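Local structure of FTT_1639c (Francisella tularensis subsp. tularensis, 7KZW) at residues Asn39-Tyr53 with Gln77-Leu91. The protein is of unknown function; this chain is a beta-rich, probably soluble part of a longer, probably membrane-anchored protein from a bacterial pathogen. The protein carries 3 engineered substitutions. Numbering follows the deposited sequence. Where two conformers were deposited one is given.
Sequences NIMDKKPTEFLVNIY and QTGSFTAYLSGRNEL. Engineered in segment 39-53: Met41 (natural residue Ile).
Val50 lies over one face of the Phe81 ring: its CB sits 3.9 Å from the ring centroid, 18° off the normal, a CH-pi contact displaced toward the rim. With CG1 anti to the backbone N (chi1 -174°), that methyl comes within 3.6 Å of Phe81 CZ. At the ring's edge, close to its plane, Ile52 CG2 stands 3.6 Å from Phe81 CE1, so the phenyl is bounded by residues two apart on the facing strand; the ring of Tyr64 also stacks with it. Phe48 is gripped differently: Leu91 CD1 reaches over its face in a second CH-pi contact, near its normal, while Leu85 CG approaches obliquely, 3.6 Å from Phe48 CE1. The backbones beneath form an antiparallel pair, their axes 153° apart, with hydrogen-bonded pairs Phe48-Ala83, Val50-Phe81 and Ile52-Gly79. Within this chain strand 79-83 is an outermost strand of a mixed sheet, and strand 102-111 pairs with 48-53 on the other side. On the opposite face from Phe48 and Val50, Leu49 CD2 leans beside Thr82. Next to Phe48, the Glu47 chain runs alongside Tyr84, pointing the same way, its carboxylate plane almost perpendicular to the ring, and one water contacts both Glu47 OE2 and Tyr84 OH. Further on, two turns meet through amides: Asn39 ND2 donates to Asn89 OD1 at 3.0 Å, nearly straight and in its own amide plane, but from above the acceptor's carbonyl plane. Asn39 OD1 accepts from Met41 N (2.8 Å), an Asx turn that, with the ND2 bond, fixes the amide's rotation. The engineered Met41, modelled as selenomethionine, lays SE 3.6 Å from Gly87 CA.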
ATOM      1  N   ASN A  39       0.200  -0.792 -15.610  1.00 15.93           N
ATOM      2  CA  ASN A  39       1.100  -1.383 -14.649  1.00 14.58           C
ATOM      3  C   ASN A  39       2.437  -1.748 -15.287  1.00 13.19           C
ATOM      4  O   ASN A  39       2.662  -1.511 -16.484  1.00 15.53           O
ATOM      5  CB  ASN A  39       0.427  -2.551 -13.912  1.00 14.05           C
ATOM      6  CG  ASN A  39       0.114  -3.716 -14.814  1.00 15.40           C
ATOM      7  OD1 ASN A  39       0.969  -4.132 -15.570  1.00 19.63           O
ATOM      8  ND2 ASN A  39      -1.093  -4.265 -14.716  1.00 16.85           N
ATOM      9  N   ILE A  40       3.329  -2.357 -14.492  1.00 13.98           N
ATOM     10  CA  ILE A  40       4.687  -2.583 -14.978  1.00 14.41           C
ATOM     11  C   ILE A  40       4.779  -3.669 -16.035  1.00 16.36           C
ATOM     12  O   ILE A  40       5.851  -3.902 -16.614  1.00 16.60           O
ATOM     13  CB  ILE A  40       5.712  -2.784 -13.837  1.00 12.99           C
ATOM     14  CG1 ILE A  40       5.355  -3.994 -12.976  1.00 14.64           C
ATOM     15  CG2 ILE A  40       5.815  -1.485 -13.049  1.00 14.64           C
ATOM     16  CD1 ILE A  40       6.407  -4.224 -11.842  1.00 14.60           C
HETATM   17  N   MSE A  41       3.698  -4.378 -16.282  1.00 15.61           N
HETATM   18  CA  MSE A  41       3.709  -5.364 -17.396  1.00 17.78           C
HETATM   19  C   MSE A  41       3.380  -4.651 -18.692  1.00 17.11           C
HETATM   20  O   MSE A  41       3.557  -5.275 -19.735  1.00 23.41           O
HETATM   21  CB  MSE A  41       2.636  -6.415 -17.212  1.00 20.04           C
HETATM   22  CG  MSE A  41       2.911  -7.386 -16.095  1.00 20.82           C
HETATM   23 SE   MSE A  41       1.453  -8.683 -15.858  0.41 29.93          SE
HETATM   24  CE  MSE A  41       1.638  -9.138 -17.694  1.00 40.31           C
ATOM     25  N   ASP A  42       3.032  -3.381 -18.642  1.00 18.75           N
ATOM     26  CA  ASP A  42       2.540  -2.630 -19.791  1.00 22.16           C
ATOM     27  C   ASP A  42       3.649  -1.753 -20.355  1.00 21.62           C
ATOM     28  O   ASP A  42       4.694  -1.537 -19.728  1.00 22.55           O
ATOM     29  CB  ASP A  42       1.290  -1.825 -19.424  1.00 22.17           C
ATOM     30  CG  ASP A  42       0.138  -2.727 -18.858  1.00 27.73           C
ATOM     31  OD1 ASP A  42       0.001  -3.888 -19.339  1.00 27.71           O
ATOM     32  OD2 ASP A  42      -0.632  -2.284 -17.943  1.00 23.29           O
ATOM     33  N   LYS A  43       3.416  -1.266 -21.581  1.00 27.45           N
ATOM     34  CA  LYS A  43       4.478  -0.556 -22.280  1.00 26.99           C
ATOM     35  C   LYS A  43       4.828   0.757 -21.600  1.00 27.20           C
ATOM     36  O   LYS A  43       6.002   1.152 -21.580  1.00 26.51           O
ATOM     37  CB  LYS A  43       4.067  -0.321 -23.741  1.00 30.52           C
ATOM     38  CG  LYS A  43       4.157  -1.587 -24.625  1.00 41.46           C
ATOM     39  CD  LYS A  43       3.191  -1.611 -25.848  1.00 48.58           C
ATOM     40  CE  LYS A  43       3.733  -2.461 -27.031  1.00 49.71           C
ATOM     41  NZ  LYS A  43       4.582  -3.607 -26.559  1.00 51.60           N
ATOM     42  N   LYS A  44       3.833   1.445 -21.018  1.00 23.17           N
ATOM     43  CA  LYS A  44       4.044   2.744 -20.377  1.00 21.86           C
ATOM     44  C   LYS A  44       3.410   2.763 -18.985  1.00 19.19           C
ATOM     45  O   LYS A  44       2.276   3.250 -18.805  1.00 22.32           O
ATOM     46  CB  LYS A  44       3.588   3.914 -21.259  1.00 25.07           C
ATOM     47  CG  LYS A  44       3.933   5.248 -20.580  1.00 39.74           C
ATOM     48  CD  LYS A  44       5.233   5.890 -21.049  1.00 45.91           C
ATOM     49  CE  LYS A  44       5.597   7.155 -20.221  1.00 49.10           C
ATOM     50  NZ  LYS A  44       5.278   7.124 -18.735  1.00 48.89           N
ATOM     51  N   PRO A  45       4.090   2.202 -17.979  1.00 18.49           N
ATOM     52  CA  PRO A  45       3.500   2.139 -16.621  1.00 16.32           C
ATOM     53  C   PRO A  45       3.223   3.522 -16.058  1.00 18.05           C
ATOM     54  O   PRO A  45       4.028   4.433 -16.183  1.00 18.66           O
ATOM     55  CB  PRO A  45       4.555   1.374 -15.806  1.00 15.16           C
ATOM     56  CG  PRO A  45       5.375   0.581 -16.901  1.00 18.80           C
ATOM     57  CD  PRO A  45       5.412   1.554 -18.054  1.00 18.84           C
ATOM     58  N   THR A  46       2.077   3.667 -15.398  1.00 15.44           N
ATOM     59  CA  THR A  46       1.678   4.948 -14.852  1.00 17.80           C
ATOM     60  C   THR A  46       2.480   5.215 -13.576  1.00 14.79           C
ATOM     61  O   THR A  46       2.555   4.344 -12.692  1.00 15.58           O
ATOM     62  CB  THR A  46       0.209   4.857 -14.467  1.00 17.33           C
ATOM     63  OG1 THR A  46      -0.563   4.571 -15.652  1.00 18.93           O
ATOM     64  CG2 THR A  46      -0.244   6.200 -13.872  1.00 21.96           C
ATOM     65  N   GLU A  47       3.062   6.409 -13.457  1.00 13.55           N
ATOM     66  CA  GLU A  47       3.725   6.829 -12.233  1.00 14.32           C
ATOM     67  C   GLU A  47       2.677   7.227 -11.199  1.00 15.74           C
ATOM     68  O   GLU A  47       1.814   8.084 -11.476  1.00 17.12           O
ATOM     69  CB  GLU A  47       4.572   8.095 -12.482  1.00 21.15           C
ATOM     70  CG  GLU A  47       6.025   7.838 -12.569  1.00 25.09           C
ATOM     71  CD  GLU A  47       6.873   9.084 -12.817  1.00 20.51           C
ATOM     72  OE1 GLU A  47       6.532  10.152 -12.362  1.00 23.45           O
ATOM     73  OE2 GLU A  47       7.849   8.935 -13.608  1.00 29.26           O
ATOM     74  N   PHE A  48       2.789   6.711  -9.982  1.00 11.39           N
ATOM     75  CA  PHE A  48       2.041   7.198  -8.830  1.00 11.91           C
ATOM     76  C   PHE A  48       2.976   8.026  -7.956  1.00 12.97           C
ATOM     77  O   PHE A  48       4.081   7.553  -7.608  1.00 14.23           O
ATOM     78  CB  PHE A  48       1.481   6.038  -8.001  1.00 11.43           C
ATOM     79  CG  PHE A  48       0.307   5.358  -8.671  1.00 11.00           C
ATOM     80  CD1 PHE A  48       0.455   4.577  -9.790  1.00 12.33           C
ATOM     81  CD2 PHE A  48      -0.969   5.470  -8.092  1.00 12.17           C
ATOM     82  CE1 PHE A  48      -0.635   3.935 -10.363  1.00 13.31           C
ATOM     83  CE2 PHE A  48      -2.094   4.820  -8.686  1.00 13.23           C
ATOM     84  CZ  PHE A  48      -1.904   4.063  -9.835  1.00 13.77           C
ATOM     85  N   LEU A  49       2.638   9.289  -7.719  1.00 10.65           N
ATOM     86  CA  LEU A  49       3.441  10.198  -6.918  1.00 10.40           C
ATOM     87  C   LEU A  49       2.751  10.194  -5.566  1.00 12.32           C
ATOM     88  O   LEU A  49       1.582  10.590  -5.441  1.00 14.82           O
ATOM     89  CB  LEU A  49       3.482  11.565  -7.573  1.00 10.48           C
ATOM     90  CG  LEU A  49       4.015  11.484  -9.000  1.00 10.98           C
ATOM     91  CD1 LEU A  49       3.903  12.910  -9.598  1.00 14.85           C
ATOM     92  CD2 LEU A  49       5.506  11.021  -9.066  1.00 12.05           C
ATOM     93  N   VAL A  50       3.422   9.645  -4.552  1.00 11.20           N
ATOM     94  CA  VAL A  50       2.774   9.250  -3.315  1.00 10.78           C
ATOM     95  C   VAL A  50       3.347  10.037  -2.160  1.00 10.87           C
ATOM     96  O   VAL A  50       4.552  10.169  -2.018  1.00 12.16           O
ATOM     97  CB  VAL A  50       2.924   7.743  -3.055  1.00 10.68           C
ATOM     98  CG1 VAL A  50       2.067   7.380  -1.796  1.00 12.45           C
ATOM     99  CG2 VAL A  50       2.520   6.936  -4.274  1.00 11.38           C
ATOM    100  N   ASN A  51       2.460  10.565  -1.319  1.00 11.67           N
ATOM    101  CA  ASN A  51       2.860  11.130  -0.051  1.00 11.18           C
ATOM    102  C   ASN A  51       2.239  10.277   1.050  1.00 12.14           C
ATOM    103  O   ASN A  51       1.023  10.038   1.040  1.00 12.63           O
ATOM    104  CB  ASN A  51       2.240  12.519   0.111  1.00 18.56           C
ATOM    105  CG  ASN A  51       3.022  13.581  -0.556  1.00 26.81           C
ATOM    106  OD1 ASN A  51       2.665  14.042  -1.667  1.00 26.64           O
ATOM    107  ND2 ASN A  51       4.079  14.020   0.137  1.00 32.46           N
ATOM    108  N   ILE A  52       3.040   9.792   1.983  1.00 11.11           N
ATOM    109  CA  ILE A  52       2.471   9.118   3.134  0.52 11.93           C
ATOM    110  C   ILE A  52       2.877   9.844   4.413  1.00 11.10           C
ATOM    111  O   ILE A  52       3.868  10.581   4.458  1.00 14.19           O
ATOM    112  CB  ILE A  52       2.871   7.661   3.222  0.52 12.09           C
ATOM    113  CG1 ILE A  52       4.322   7.558   3.678  0.52 11.47           C
ATOM    114  CG2 ILE A  52       2.648   6.998   1.882  0.52 14.76           C
ATOM    115  CD1 ILE A  52       4.653   6.175   4.191  0.52 14.34           C
ATOM    116  N   TYR A  53       2.001   9.702   5.417  1.00 11.99           N
ATOM    117  CA  TYR A  53       2.171  10.374   6.697  1.00 12.30           C
ATOM    118  C   TYR A  53       1.996   9.284   7.721  1.00 13.24           C
ATOM    119  O   TYR A  53       1.059   8.484   7.615  1.00 12.05           O
ATOM    120  CB  TYR A  53       1.083  11.472   6.861  1.00 14.20           C
ATOM    121  CG  TYR A  53       1.064  12.444   5.721  1.00 13.51           C
ATOM    122  CD1 TYR A  53       0.324  12.137   4.545  1.00 14.38           C
ATOM    123  CD2 TYR A  53       1.834  13.581   5.750  1.00 13.27           C
ATOM    124  CE1 TYR A  53       0.334  12.991   3.445  1.00 16.21           C
ATOM    125  CE2 TYR A  53       1.871  14.427   4.631  1.00 16.84           C
ATOM    126  CZ  TYR A  53       1.104  14.104   3.504  1.00 16.67           C
ATOM    127  OH  TYR A  53       1.148  15.001   2.433  1.00 22.42           O
ATOM    128  N   GLN A  77       8.031   5.881   7.553  1.00 13.03           N
ATOM    129  CA  GLN A  77       7.823   7.177   8.214  1.00 13.53           C
ATOM    130  C   GLN A  77       7.298   8.113   7.147  1.00 13.27           C
ATOM    131  O   GLN A  77       7.297   7.795   5.961  1.00 14.71           O
ATOM    132  CB  GLN A  77       9.151   7.706   8.769  1.00 13.38           C
ATOM    133  CG  GLN A  77      10.181   7.877   7.647  1.00 22.69           C
ATOM    134  CD  GLN A  77      11.570   8.346   8.152  1.00 31.56           C
ATOM    135  OE1 GLN A  77      12.040   7.933   9.214  1.00 40.99           O
ATOM    136  NE2 GLN A  77      12.223   9.205   7.373  1.00 31.94           N
ATOM    137  N   THR A  78       6.793   9.278   7.565  1.00 11.97           N
ATOM    138  CA  THR A  78       6.264  10.246   6.624  1.00 12.60           C
ATOM    139  C   THR A  78       7.287  10.550   5.554  1.00 13.88           C
ATOM    140  O   THR A  78       8.469  10.768   5.841  1.00 14.88           O
ATOM    141  CB  THR A  78       5.976  11.535   7.427  1.00 12.72           C
ATOM    142  OG1 THR A  78       4.988  11.220   8.439  1.00 13.64           O
ATOM    143  CG2 THR A  78       5.491  12.683   6.562  1.00 13.99           C
ATOM    144  N   GLY A  79       6.827  10.603   4.315  1.00 11.85           N
ATOM    145  CA  GLY A  79       7.730  10.925   3.225  1.00 12.34           C
ATOM    146  C   GLY A  79       7.003  10.778   1.909  1.00 11.94           C
ATOM    147  O   GLY A  79       5.854  10.369   1.843  1.00 15.30           O
ATOM    148  N   SER A  80       7.719  11.061   0.852  1.00 11.72           N
ATOM    149  CA  SER A  80       7.137  11.009  -0.474  0.68 10.20           C
ATOM    150  C   SER A  80       7.991  10.110  -1.361  1.00 11.11           C
ATOM    151  O   SER A  80       9.203   9.955  -1.165  1.00 12.11           O
ATOM    152  CB  SER A  80       7.030  12.403  -1.137  0.68 12.46           C
ATOM    153  OG  SER A  80       8.308  12.947  -1.450  0.68 12.50           O
ATOM    154  N   PHE A  81       7.338   9.505  -2.331  1.00 10.47           N
ATOM    155  CA  PHE A  81       8.059   8.576  -3.204  1.00 11.34           C
ATOM    156  C   PHE A  81       7.286   8.367  -4.504  1.00  9.93           C
ATOM    157  O   PHE A  81       6.095   8.694  -4.600  1.00 10.16           O
ATOM    158  CB  PHE A  81       8.335   7.209  -2.518  1.00 10.77           C
ATOM    159  CG  PHE A  81       7.087   6.517  -1.960  1.00  9.72           C
ATOM    160  CD1 PHE A  81       6.593   6.859  -0.698  1.00 10.21           C
ATOM    161  CD2 PHE A  81       6.404   5.552  -2.691  1.00  9.63           C
ATOM    162  CE1 PHE A  81       5.476   6.235  -0.192  1.00 12.80           C
ATOM    163  CE2 PHE A  81       5.275   4.942  -2.180  1.00 10.89           C
ATOM    164  CZ  PHE A  81       4.813   5.262  -0.953  1.00 12.16           C
ATOM    165  N   THR A  82       7.954   7.736  -5.455  1.00 10.02           N
ATOM    166  CA  THR A  82       7.332   7.326  -6.726  1.00 10.01           C
ATOM    167  C   THR A  82       7.110   5.830  -6.721  1.00 10.20           C
ATOM    168  O   THR A  82       8.011   5.079  -6.348  1.00 10.43           O
ATOM    169  CB  THR A  82       8.257   7.661  -7.862  1.00 10.42           C
ATOM    170  OG1 THR A  82       8.669   9.016  -7.759  1.00 11.13           O
ATOM    171  CG2 THR A  82       7.525   7.415  -9.249  1.00 10.84           C
ATOM    172  N   ALA A  83       5.926   5.398  -7.096  1.00 11.26           N
ATOM    173  CA  ALA A  83       5.551   3.975  -7.086  1.00 10.36           C
ATOM    174  C   ALA A  83       4.824   3.592  -8.359  1.00 10.98           C
ATOM    175  O   ALA A  83       4.242   4.447  -9.048  1.00 11.50           O
ATOM    176  CB  ALA A  83       4.592   3.705  -5.922  1.00 11.24           C
ATOM    177  N   TYR A  84       4.916   2.322  -8.714  1.00 10.86           N
ATOM    178  CA  TYR A  84       4.300   1.777  -9.905  1.00 10.84           C
ATOM    179  C   TYR A  84       3.473   0.576  -9.522  1.00 10.97           C
ATOM    180  O   TYR A  84       3.776  -0.121  -8.568  1.00 10.89           O
ATOM    181  CB  TYR A  84       5.389   1.331 -10.886  1.00 11.25           C
ATOM    182  CG  TYR A  84       6.208   2.508 -11.371  1.00 11.17           C
ATOM    183  CD1 TYR A  84       7.322   2.939 -10.679  1.00 11.99           C
ATOM    184  CD2 TYR A  84       5.814   3.199 -12.503  1.00 12.64           C
ATOM    185  CE1 TYR A  84       8.060   4.050 -11.121  1.00 12.30           C
ATOM    186  CE2 TYR A  84       6.514   4.334 -12.925  1.00 13.04           C
ATOM    187  CZ  TYR A  84       7.648   4.695 -12.244  1.00 11.75           C
ATOM    188  OH  TYR A  84       8.391   5.804 -12.664  1.00 14.87           O
ATOM    189  N   LEU A  85       2.429   0.307 -10.302  1.00 10.83           N
ATOM    190  CA  LEU A  85       1.594  -0.854 -10.041  1.00 11.63           C
ATOM    191  C   LEU A  85       2.294  -2.135 -10.483  1.00 11.71           C
ATOM    192  O   LEU A  85       2.861  -2.201 -11.584  1.00 12.20           O
ATOM    193  CB  LEU A  85       0.303  -0.724 -10.840  1.00 11.56           C
ATOM    194  CG  LEU A  85      -0.666   0.345 -10.342  1.00 11.17           C
ATOM    195  CD1 LEU A  85      -1.798   0.481 -11.344  1.00 14.47           C
ATOM    196  CD2 LEU A  85      -1.234  -0.063  -8.947  1.00 12.18           C
ATOM    197  N   SER A  86       2.182  -3.176  -9.660  1.00 11.65           N
ATOM    198  CA  SER A  86       2.688  -4.490 -10.071  1.00 13.31           C
ATOM    199  C   SER A  86       1.818  -5.061 -11.180  1.00 14.67           C
ATOM    200  O   SER A  86       0.755  -4.526 -11.538  1.00 15.25           O
ATOM    201  CB  SER A  86       2.658  -5.474  -8.904  1.00 14.21           C
ATOM    202  OG  SER A  86       1.307  -5.871  -8.655  1.00 14.41           O
ATOM    203  N   GLY A  87       2.225  -6.213 -11.694  1.00 14.56           N
ATOM    204  CA  GLY A  87       1.433  -6.803 -12.743  1.00 17.32           C
ATOM    205  C   GLY A  87       0.054  -7.272 -12.318  1.00 21.31           C
ATOM    206  O   GLY A  87      -0.819  -7.468 -13.192  1.00 24.75           O
ATOM    207  N   ARG A  88      -0.170  -7.469 -11.033  1.00 17.73           N
ATOM    208  CA  ARG A  88      -1.478  -7.763 -10.468  1.00 19.73           C
ATOM    209  C   ARG A  88      -2.143  -6.513  -9.931  1.00 17.38           C
ATOM    210  O   ARG A  88      -3.040  -6.592  -9.086  1.00 20.32           O
ATOM    211  CB  ARG A  88      -1.374  -8.823  -9.380  1.00 27.26           C
ATOM    212  CG  ARG A  88      -1.014 -10.194  -9.889  1.00 39.61           C
ATOM    213  CD  ARG A  88      -1.239 -11.273  -8.815  1.00 42.42           C
ATOM    214  NE  ARG A  88      -0.790 -10.861  -7.479  1.00 38.61           N
ATOM    215  CZ  ARG A  88       0.396 -11.201  -6.981  1.00 40.31           C
ATOM    216  NH1 ARG A  88       1.205 -11.957  -7.716  1.00 31.70           N
ATOM    217  NH2 ARG A  88       0.778 -10.796  -5.768  1.00 47.22           N
ATOM    218  N   ASN A  89      -1.678  -5.344 -10.384  1.00 14.30           N
ATOM    219  CA  ASN A  89      -2.270  -4.052 -10.039  1.00 14.41           C
ATOM    220  C   ASN A  89      -2.219  -3.740  -8.549  1.00 15.11           C
ATOM    221  O   ASN A  89      -3.088  -3.049  -8.008  1.00 14.39           O
ATOM    222  CB  ASN A  89      -3.663  -3.880 -10.643  1.00 16.61           C
ATOM    223  CG  ASN A  89      -3.588  -3.842 -12.125  1.00 19.34           C
ATOM    224  OD1 ASN A  89      -2.898  -3.026 -12.690  1.00 17.79           O
ATOM    225  ND2 ASN A  89      -4.258  -4.804 -12.775  1.00 25.80           N
ATOM    226  N   GLU A  90      -1.170  -4.224  -7.893  1.00 11.82           N
ATOM    227  CA  GLU A  90      -0.909  -3.857  -6.497  1.00 11.48           C
ATOM    228  C   GLU A  90      -0.040  -2.601  -6.437  1.00 10.98           C
ATOM    229  O   GLU A  90       0.932  -2.452  -7.223  1.00 12.31           O
ATOM    230  CB  GLU A  90      -0.177  -4.985  -5.815  1.00 14.31           C
ATOM    231  CG  GLU A  90      -0.958  -6.324  -5.848  1.00 19.87           C
ATOM    232  CD  GLU A  90      -0.116  -7.502  -5.442  1.00 27.21           C
ATOM    233  OE1 GLU A  90       1.109  -7.468  -5.683  1.00 23.39           O
ATOM    234  OE2 GLU A  90      -0.686  -8.456  -4.873  1.00 25.59           O
ATOM    235  N   LEU A  91      -0.404  -1.664  -5.544  1.00 10.93           N
ATOM    236  CA  LEU A  91       0.383  -0.449  -5.357  1.00 11.37           C
ATOM    237  C   LEU A  91       1.242  -0.524  -4.092  1.00 11.15           C
ATOM    238  O   LEU A  91       2.405  -0.117  -4.102  1.00 12.11           O
ATOM    239  CB  LEU A  91      -0.514   0.803  -5.328  1.00 12.03           C
ATOM    240  CG  LEU A  91       0.328   2.085  -5.373  1.00 12.20           C
ATOM    241  CD1 LEU A  91       0.987   2.336  -6.775  1.00 15.20           C
ATOM    242  CD2 LEU A  91      -0.600   3.256  -5.038  1.00 14.47           C
TER
HETATM  243  O   HOH W   1      -1.600  -6.977 -15.867  1.00 26.28           O
HETATM  244  O   HOH W   2       2.084   1.731 -12.724  1.00 15.51           O
HETATM  245  O   HOH W   3       8.305   6.319 -15.336  1.00 28.40           O